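Local coordinates for phthiocerol synthesis polyketide synthase type I PpsC (Mycobacterium tuberculosis, PDB 7AHB), which probably extends a growing chain in phthiocerol synthesis, its acyltransferase domain selecting the extender unit and loading it onto an acyl carrier protein, at residues R158-L170 with M244-L258. Numbering follows the deposited sequence.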
ATOM      1  N   ARG A 158      -5.614  14.568   3.137  1.00 19.80           N
ATOM      2  CA  ARG A 158      -4.826  15.543   3.878  1.00 21.28           C
ATOM      3  C   ARG A 158      -3.497  14.949   4.313  1.00 20.23           C
ATOM      4  O   ARG A 158      -2.439  15.543   4.081  1.00 20.61           O
ATOM      5  CB  ARG A 158      -5.627  16.046   5.084  1.00 22.26           C
ATOM      6  CG  ARG A 158      -4.836  16.908   6.051  1.00 21.05           C
ATOM      7  CD  ARG A 158      -4.331  18.139   5.399  1.00 22.20           C
ATOM      8  NE  ARG A 158      -3.599  19.012   6.316  1.00 23.96           N
ATOM      9  CZ  ARG A 158      -2.913  20.091   5.934  1.00 24.68           C
ATOM     10  NH1 ARG A 158      -2.882  20.432   4.662  1.00 23.39           N
ATOM     11  NH2 ARG A 158      -2.256  20.829   6.824  1.00 26.69           N
ATOM     12  N   VAL A 159      -3.526  13.780   4.960  1.00 16.65           N
ATOM     13  CA  VAL A 159      -2.280  13.140   5.376  1.00 19.15           C
ATOM     14  C   VAL A 159      -1.382  12.922   4.168  1.00 15.86           C
ATOM     15  O   VAL A 159      -0.168  13.151   4.219  1.00 17.87           O
ATOM     16  CB  VAL A 159      -2.555  11.805   6.096  1.00 17.59           C
ATOM     17  CG1 VAL A 159      -1.254  11.093   6.356  1.00 17.09           C
ATOM     18  CG2 VAL A 159      -3.332  12.041   7.388  1.00 22.03           C
ATOM     19  N   THR A 160      -1.966  12.411   3.079  1.00 18.99           N
ATOM     20  CA  THR A 160      -1.192  12.134   1.876  1.00 22.91           C
ATOM     21  C   THR A 160      -0.593  13.403   1.301  1.00 18.50           C
ATOM     22  O   THR A 160       0.589  13.418   0.937  1.00 16.74           O
ATOM     23  CB  THR A 160      -2.069  11.437   0.844  1.00 18.53           C
ATOM     24  OG1 THR A 160      -2.617  10.255   1.446  1.00 15.26           O
ATOM     25  CG2 THR A 160      -1.288  11.041  -0.359  1.00 15.58           C
ATOM     26  N   ALA A 161      -1.374  14.488   1.276  1.00 16.33           N
ATOM     27  CA  ALA A 161      -0.906  15.759   0.728  1.00 20.61           C
ATOM     28  C   ALA A 161       0.256  16.324   1.531  1.00 21.64           C
ATOM     29  O   ALA A 161       1.262  16.767   0.960  1.00 17.62           O
ATOM     30  CB  ALA A 161      -2.047  16.770   0.703  1.00 16.24           C
ATOM     31  N   VAL A 162       0.126  16.326   2.860  1.00 15.57           N
ATOM     32  CA  VAL A 162       1.182  16.853   3.719  1.00 19.05           C
ATOM     33  C   VAL A 162       2.449  16.016   3.568  1.00 16.48           C
ATOM     34  O   VAL A 162       3.523  16.532   3.256  1.00 17.71           O
ATOM     35  CB  VAL A 162       0.715  16.887   5.186  1.00 17.83           C
ATOM     36  CG1 VAL A 162       1.889  17.190   6.104  1.00 19.91           C
ATOM     37  CG2 VAL A 162      -0.408  17.909   5.388  1.00 20.15           C
ATOM     38  N   ARG A 163       2.338  14.705   3.801  1.00 19.68           N
ATOM     39  CA  ARG A 163       3.516  13.843   3.771  1.00 21.23           C
ATOM     40  C   ARG A 163       4.214  13.926   2.427  1.00 19.08           C
ATOM     41  O   ARG A 163       5.439  14.064   2.365  1.00 17.94           O
ATOM     42  CB  ARG A 163       3.138  12.391   4.069  1.00 21.92           C
ATOM     43  CG  ARG A 163       4.341  11.432   4.034  1.00 20.05           C
ATOM     44  CD  ARG A 163       3.856   9.972   4.022  1.00 23.73           C
ATOM     45  NE  ARG A 163       2.958   9.742   2.888  1.00 23.05           N
ATOM     46  CZ  ARG A 163       1.856   9.004   2.939  1.00 20.21           C
ATOM     47  NH1 ARG A 163       1.501   8.357   4.065  1.00 22.52           N
ATOM     48  NH2 ARG A 163       1.134   8.875   1.848  1.00 26.13           N
ATOM     49  N   SER A 164       3.445  13.837   1.331  1.00 15.21           N
ATOM     50  CA  SER A 164       4.056  13.831   0.001  1.00 20.15           C
ATOM     51  C   SER A 164       4.715  15.164  -0.324  1.00 18.41           C
ATOM     52  O   SER A 164       5.748  15.193  -1.003  1.00 19.15           O
ATOM     53  CB  SER A 164       3.026  13.463  -1.068  1.00 20.90           C
ATOM     54  OG  SER A 164       2.032  14.436  -1.212  1.00 17.63           O
ATOM     55  N   ARG A 165       4.150  16.276   0.143  1.00 19.19           N
ATOM     56  CA  ARG A 165       4.804  17.562  -0.076  1.00 24.05           C
ATOM     57  C   ARG A 165       6.114  17.657   0.697  1.00 24.95           C
ATOM     58  O   ARG A 165       7.084  18.262   0.216  1.00 24.64           O
ATOM     59  CB  ARG A 165       3.886  18.708   0.328  1.00 23.90           C
ATOM     60  CG  ARG A 165       4.479  20.069   0.013  1.00 27.82           C
ATOM     61  CD  ARG A 165       4.375  21.023   1.202  1.00 31.83           C
ATOM     62  NE  ARG A 165       2.997  21.184   1.653  1.00 31.08           N
ATOM     63  CZ  ARG A 165       2.543  20.832   2.855  1.00 29.41           C
ATOM     64  NH1 ARG A 165       3.357  20.288   3.751  1.00 29.43           N
ATOM     65  NH2 ARG A 165       1.252  21.014   3.149  1.00 32.68           N
ATOM     66  N   LEU A 166       6.139  17.106   1.913  1.00 17.70           N
ATOM     67  CA  LEU A 166       7.363  17.078   2.700  1.00 18.10           C
ATOM     68  C   LEU A 166       8.441  16.200   2.067  1.00 17.95           C
ATOM     69  O   LEU A 166       9.623  16.501   2.199  1.00 18.73           O
ATOM     70  CB  LEU A 166       7.059  16.591   4.122  1.00 17.57           C
ATOM     71  CG  LEU A 166       6.127  17.511   4.928  1.00 18.18           C
ATOM     72  CD1 LEU A 166       5.858  16.967   6.306  1.00 20.02           C
ATOM     73  CD2 LEU A 166       6.759  18.903   5.040  1.00 22.22           C
ATOM     74  N   MET A 167       8.064  15.110   1.420  1.00 17.08           N
ATOM     75  CA  MET A 167       9.021  14.223   0.795  1.00 18.59           C
ATOM     76  C   MET A 167       9.457  14.683  -0.580  1.00 20.23           C
ATOM     77  O   MET A 167      10.555  14.316  -1.002  1.00 19.48           O
ATOM     78  CB  MET A 167       8.416  12.817   0.713  1.00 22.26           C
ATOM     79  CG  MET A 167       8.190  12.166   2.083  1.00 22.25           C
ATOM     80  SD  MET A 167       7.257  10.615   2.024  1.00 28.74           S
ATOM     81  CE  MET A 167       8.419   9.604   1.121  1.00 24.57           C
ATOM     82  N   ALA A 168       8.656  15.486  -1.261  1.00 19.26           N
ATOM     83  CA  ALA A 168       8.986  15.869  -2.631  1.00 19.10           C
ATOM     84  C   ALA A 168      10.362  16.495  -2.784  1.00 23.30           C
ATOM     85  O   ALA A 168      11.059  16.150  -3.755  1.00 23.46           O
ATOM     86  CB  ALA A 168       7.912  16.824  -3.151  1.00 21.78           C
ATOM     87  N   PRO A 169      10.804  17.412  -1.918  1.00 23.98           N
ATOM     88  CA  PRO A 169      12.134  18.014  -2.122  1.00 26.00           C
ATOM     89  C   PRO A 169      13.265  17.001  -2.094  1.00 24.95           C
ATOM     90  O   PRO A 169      14.350  17.296  -2.606  1.00 24.43           O
ATOM     91  CB  PRO A 169      12.249  19.025  -0.971  1.00 28.11           C
ATOM     92  CG  PRO A 169      10.827  19.311  -0.568  1.00 24.08           C
ATOM     93  CD  PRO A 169      10.084  18.012  -0.778  1.00 24.82           C
ATOM     94  N   LEU A 170      13.038  15.819  -1.514  1.00 21.67           N
ATOM     95  CA  LEU A 170      14.033  14.760  -1.420  1.00 23.26           C
ATOM     96  C   LEU A 170      14.140  13.905  -2.677  1.00 25.79           C
ATOM     97  O   LEU A 170      15.083  13.102  -2.784  1.00 26.38           O
ATOM     98  CB  LEU A 170      13.707  13.847  -0.237  1.00 23.64           C
ATOM     99  CG  LEU A 170      13.733  14.563   1.113  1.00 25.44           C
ATOM    100  CD1 LEU A 170      13.264  13.639   2.255  1.00 25.38           C
ATOM    101  CD2 LEU A 170      15.146  15.072   1.359  1.00 27.04           C
ATOM    102  N   MET A 244      14.075   9.976   7.248  1.00 25.08           N
ATOM    103  CA  MET A 244      12.734  10.514   7.491  1.00 23.25           C
ATOM    104  C   MET A 244      12.622  11.255   8.818  1.00 23.39           C
ATOM    105  O   MET A 244      11.639  11.991   9.015  1.00 21.07           O
ATOM    106  CB  MET A 244      11.680   9.397   7.442  1.00 20.49           C
ATOM    107  CG  MET A 244      11.566   8.717   6.112  1.00 22.96           C
ATOM    108  SD  MET A 244      10.946   9.753   4.781  1.00 19.90           S
ATOM    109  CE  MET A 244      12.428  10.377   4.022  1.00 25.80           C
ATOM    110  N   ASP A 245      13.589  11.075   9.728  1.00 26.55           N
ATOM    111  CA  ASP A 245      13.611  11.865  10.954  1.00 27.92           C
ATOM    112  C   ASP A 245      13.453  13.344  10.645  1.00 25.74           C
ATOM    113  O   ASP A 245      12.759  14.073  11.359  1.00 24.97           O
ATOM    114  CB  ASP A 245      14.919  11.657  11.723  1.00 33.90           C
ATOM    115  CG  ASP A 245      15.214  10.190  12.002  1.00 34.70           C
ATOM    116  OD1 ASP A 245      14.266   9.371  11.999  1.00 33.10           O
ATOM    117  OD2 ASP A 245      16.406   9.877  12.208  1.00 37.09           O
ATOM    118  N   ALA A 246      14.110  13.804   9.584  1.00 22.17           N
ATOM    119  CA  ALA A 246      14.078  15.223   9.259  1.00 23.60           C
ATOM    120  C   ALA A 246      12.657  15.732   9.071  1.00 21.18           C
ATOM    121  O   ALA A 246      12.393  16.915   9.310  1.00 21.58           O
ATOM    122  CB  ALA A 246      14.907  15.484   8.002  1.00 23.22           C
ATOM    123  N   LEU A 247      11.737  14.859   8.659  1.00 19.96           N
ATOM    124  CA  LEU A 247      10.401  15.280   8.261  1.00 19.11           C
ATOM    125  C   LEU A 247       9.369  15.147   9.374  1.00 22.48           C
ATOM    126  O   LEU A 247       8.267  15.694   9.250  1.00 17.96           O
ATOM    127  CB  LEU A 247       9.917  14.480   7.043  1.00 19.17           C
ATOM    128  CG  LEU A 247      10.781  14.545   5.782  1.00 19.28           C
ATOM    129  CD1 LEU A 247      10.097  13.786   4.669  1.00 20.66           C
ATOM    130  CD2 LEU A 247      11.031  16.004   5.405  1.00 22.97           C
ATOM    131  N   GLN A 248       9.693  14.464  10.451  1.00 21.53           N
ATOM    132  CA  GLN A 248       8.677  14.151  11.448  1.00 18.92           C
ATOM    133  C   GLN A 248       8.169  15.385  12.173  1.00 18.34           C
ATOM    134  O   GLN A 248       6.953  15.499  12.391  1.00 17.85           O
ATOM    135  CB  GLN A 248       9.225  13.121  12.434  1.00 21.62           C
ATOM    136  CG  GLN A 248       9.499  11.754  11.803  1.00 19.20           C
ATOM    137  CD  GLN A 248       9.987  10.735  12.818  1.00 22.91           C
ATOM    138  OE1 GLN A 248      10.958  10.971  13.550  1.00 21.51           O
ATOM    139  NE2 GLN A 248       9.310   9.591  12.869  1.00 20.65           N
ATOM    140  N   PRO A 249       9.024  16.346  12.530  1.00 19.45           N
ATOM    141  CA  PRO A 249       8.484  17.544  13.201  1.00 20.05           C
ATOM    142  C   PRO A 249       7.491  18.300  12.349  1.00 19.67           C
ATOM    143  O   PRO A 249       6.460  18.760  12.856  1.00 19.66           O
ATOM    144  CB  PRO A 249       9.730  18.383  13.502  1.00 21.42           C
ATOM    145  CG  PRO A 249      10.878  17.351  13.535  1.00 21.60           C
ATOM    146  CD  PRO A 249      10.503  16.337  12.486  1.00 20.40           C
ATOM    147  N   ALA A 250       7.766  18.434  11.052  1.00 20.05           N
ATOM    148  CA  ALA A 250       6.831  19.140  10.182  1.00 19.34           C
ATOM    149  C   ALA A 250       5.543  18.355  10.034  1.00 18.26           C
ATOM    150  O   ALA A 250       4.460  18.945  10.001  1.00 18.27           O
ATOM    151  CB  ALA A 250       7.452  19.397   8.810  1.00 19.65           C
ATOM    152  N   MET A 251       5.641  17.024   9.958  1.00 21.57           N
ATOM    153  CA  MET A 251       4.440  16.187   9.957  1.00 23.66           C
ATOM    154  C   MET A 251       3.567  16.463  11.179  1.00 24.13           C
ATOM    155  O   MET A 251       2.359  16.670  11.056  1.00 19.97           O
ATOM    156  CB  MET A 251       4.807  14.702   9.924  1.00 22.62           C
ATOM    157  CG  MET A 251       5.258  14.211   8.591  1.00 25.01           C
ATOM    158  SD  MET A 251       3.893  13.884   7.485  1.00 23.23           S
ATOM    159  CE  MET A 251       3.234  12.382   8.163  1.00 23.48           C
ATOM    160  N   ARG A 252       4.160  16.437  12.372  1.00 25.41           N
ATOM    161  CA  ARG A 252       3.383  16.632  13.595  1.00 29.06           C
ATOM    162  C   ARG A 252       2.803  18.032  13.668  1.00 29.36           C
ATOM    163  O   ARG A 252       1.688  18.206  14.168  1.00 27.23           O
ATOM    164  CB  ARG A 252       4.261  16.313  14.807  1.00 29.34           C
ATOM    165  CG  ARG A 252       4.521  14.819  14.897  1.00 28.86           C
ATOM    166  CD  ARG A 252       5.670  14.397  15.763  1.00 31.16           C
ATOM    167  NE  ARG A 252       5.815  12.932  15.631  1.00 36.50           N
ATOM    168  CZ  ARG A 252       6.961  12.249  15.737  1.00 33.03           C
ATOM    169  NH1 ARG A 252       8.108  12.892  15.981  1.00 34.02           N
ATOM    170  NH2 ARG A 252       6.957  10.920  15.592  1.00 26.73           N
ATOM    171  N   SER A 253       3.499  19.021  13.104  1.00 23.63           N
ATOM    172  CA  SER A 253       2.975  20.383  13.087  1.00 25.18           C
ATOM    173  C   SER A 253       1.828  20.521  12.097  1.00 26.53           C
ATOM    174  O   SER A 253       0.744  21.007  12.445  1.00 24.86           O
ATOM    175  CB  SER A 253       4.101  21.362  12.741  1.00 27.09           C
ATOM    176  OG  SER A 253       3.650  22.688  12.771  1.00 29.92           O
ATOM    177  N   GLU A 254       2.046  20.102  10.851  1.00 27.32           N
ATOM    178  CA  GLU A 254       1.043  20.347   9.821  1.00 31.98           C
ATOM    179  C   GLU A 254      -0.219  19.520  10.040  1.00 31.54           C
ATOM    180  O   GLU A 254      -1.310  19.938   9.640  1.00 27.20           O
ATOM    181  CB  GLU A 254       1.626  20.038   8.445  1.00 30.69           C
ATOM    182  CG  GLU A 254       2.851  20.839   8.114  1.00 30.71           C
ATOM    183  CD  GLU A 254       2.595  21.847   7.064  1.00 36.76           C
ATOM    184  OE1 GLU A 254       1.877  22.838   7.356  1.00 39.44           O
ATOM    185  OE2 GLU A 254       3.112  21.663   5.928  1.00 40.17           O
ATOM    186  N   LEU A 255      -0.088  18.339  10.642  1.00 18.16           N
ATOM    187  CA  LEU A 255      -1.231  17.481  10.920  1.00 21.58           C
ATOM    188  C   LEU A 255      -1.696  17.605  12.368  1.00 21.77           C
ATOM    189  O   LEU A 255      -2.434  16.743  12.855  1.00 19.99           O
ATOM    190  CB  LEU A 255      -0.885  16.030  10.587  1.00 19.22           C
ATOM    191  CG  LEU A 255      -0.547  15.791   9.126  1.00 18.81           C
ATOM    192  CD1 LEU A 255       0.085  14.419   8.897  1.00 19.08           C
ATOM    193  CD2 LEU A 255      -1.781  15.938   8.268  1.00 20.46           C
ATOM    194  N   ALA A 256      -1.278  18.667  13.060  1.00 20.23           N
ATOM    195  CA  ALA A 256      -1.626  18.832  14.469  1.00 22.55           C
ATOM    196  C   ALA A 256      -3.131  18.746  14.687  1.00 23.69           C
ATOM    197  O   ALA A 256      -3.588  18.196  15.690  1.00 24.35           O
ATOM    198  CB  ALA A 256      -1.106  20.177  14.986  1.00 24.54           C
ATOM    199  N   ASP A 257      -3.913  19.275  13.752  1.00 23.07           N
ATOM    200  CA  ASP A 257      -5.359  19.359  13.885  1.00 26.38           C
ATOM    201  C   ASP A 257      -6.065  18.098  13.428  1.00 27.08           C
ATOM    202  O   ASP A 257      -7.295  18.033  13.530  1.00 26.01           O
ATOM    203  CB  ASP A 257      -5.897  20.546  13.087  1.00 24.42           C
ATOM    204  CG  ASP A 257      -5.445  21.875  13.655  1.00 28.94           C
ATOM    205  OD1 ASP A 257      -5.130  21.941  14.863  1.00 27.84           O
ATOM    206  OD2 ASP A 257      -5.407  22.849  12.881  1.00 29.22           O
ATOM    207  N   LEU A 258      -5.322  17.101  12.948  1.00 18.60           N
ATOM    208  CA  LEU A 258      -5.931  15.846  12.525  1.00 20.10           C
ATOM    209  C   LEU A 258      -6.542  15.134  13.736  1.00 18.94           C
ATOM    210  O   LEU A 258      -5.845  14.810  14.706  1.00 19.17           O
ATOM    211  CB  LEU A 258      -4.899  14.952  11.857  1.00 18.92           C
ATOM    212  CG  LEU A 258      -5.426  13.655  11.244  1.00 19.81           C
ATOM    213  CD1 LEU A 258      -6.301  13.937  10.033  1.00 22.80           C
ATOM    214  CD2 LEU A 258      -4.281  12.730  10.873  1.00 20.17           C
TER
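Leu166 lies against the helix 248-254, its CD1 3.6 Å from CG of Met251 and its two methyls spread over CB of Ala250. Alanine suits that position because its short side chain lets the branched leucine come close to the backbone. The axes of 158-167 and 248-254, both within the acyltransferase domain, run nearly antiparallel, at 150° and 10.1 Å apart. Met251 is folded: with chi2 at -80° its chain turns so that SD rests 3.7 Å from CA of Arg163, a fit that a flexible, unbranched thioether makes easily. Farther along, Leu247 sends CD1 to CG of Met167 at 3.6 Å, crossing it at about a right angle, while CD1 of Leu170 meets CE of Met244. At the other end, beta-branched Val162 fills two places, CG1 against CB of Glu254 and CG2 against CD2 of Leu255, and Val159 CG2 packs 3.7 Å from Leu258 CD2.

Two long arginines on the partly exposed margin can reach Glu254. NH1 of Arg165 forms a salt bridge to its OE2 at 2.6 Å, guanidinium and carboxylate planes 43° apart. Arg158 bends at chi2, CG2 of Val162 covering one guanidinium face; NH2 donates to the backbone O of Glu254 at 3.1 Å, from above the carbonyl plane, just before Leu255 leaves helical geometry.

Arg163 instead turns to Gln110 of helix 106-126, near the probable GxSxG nucleophile elbow, where related acyltransferases use an arginine to recognise the extender carboxylate. Thr160 touches Ile114 of helix 106-126, Val159 touches Val142 of helix 141-147, and helix 287-295 reaches both segments, through Met294 on Arg163 and Ala287 on Leu255.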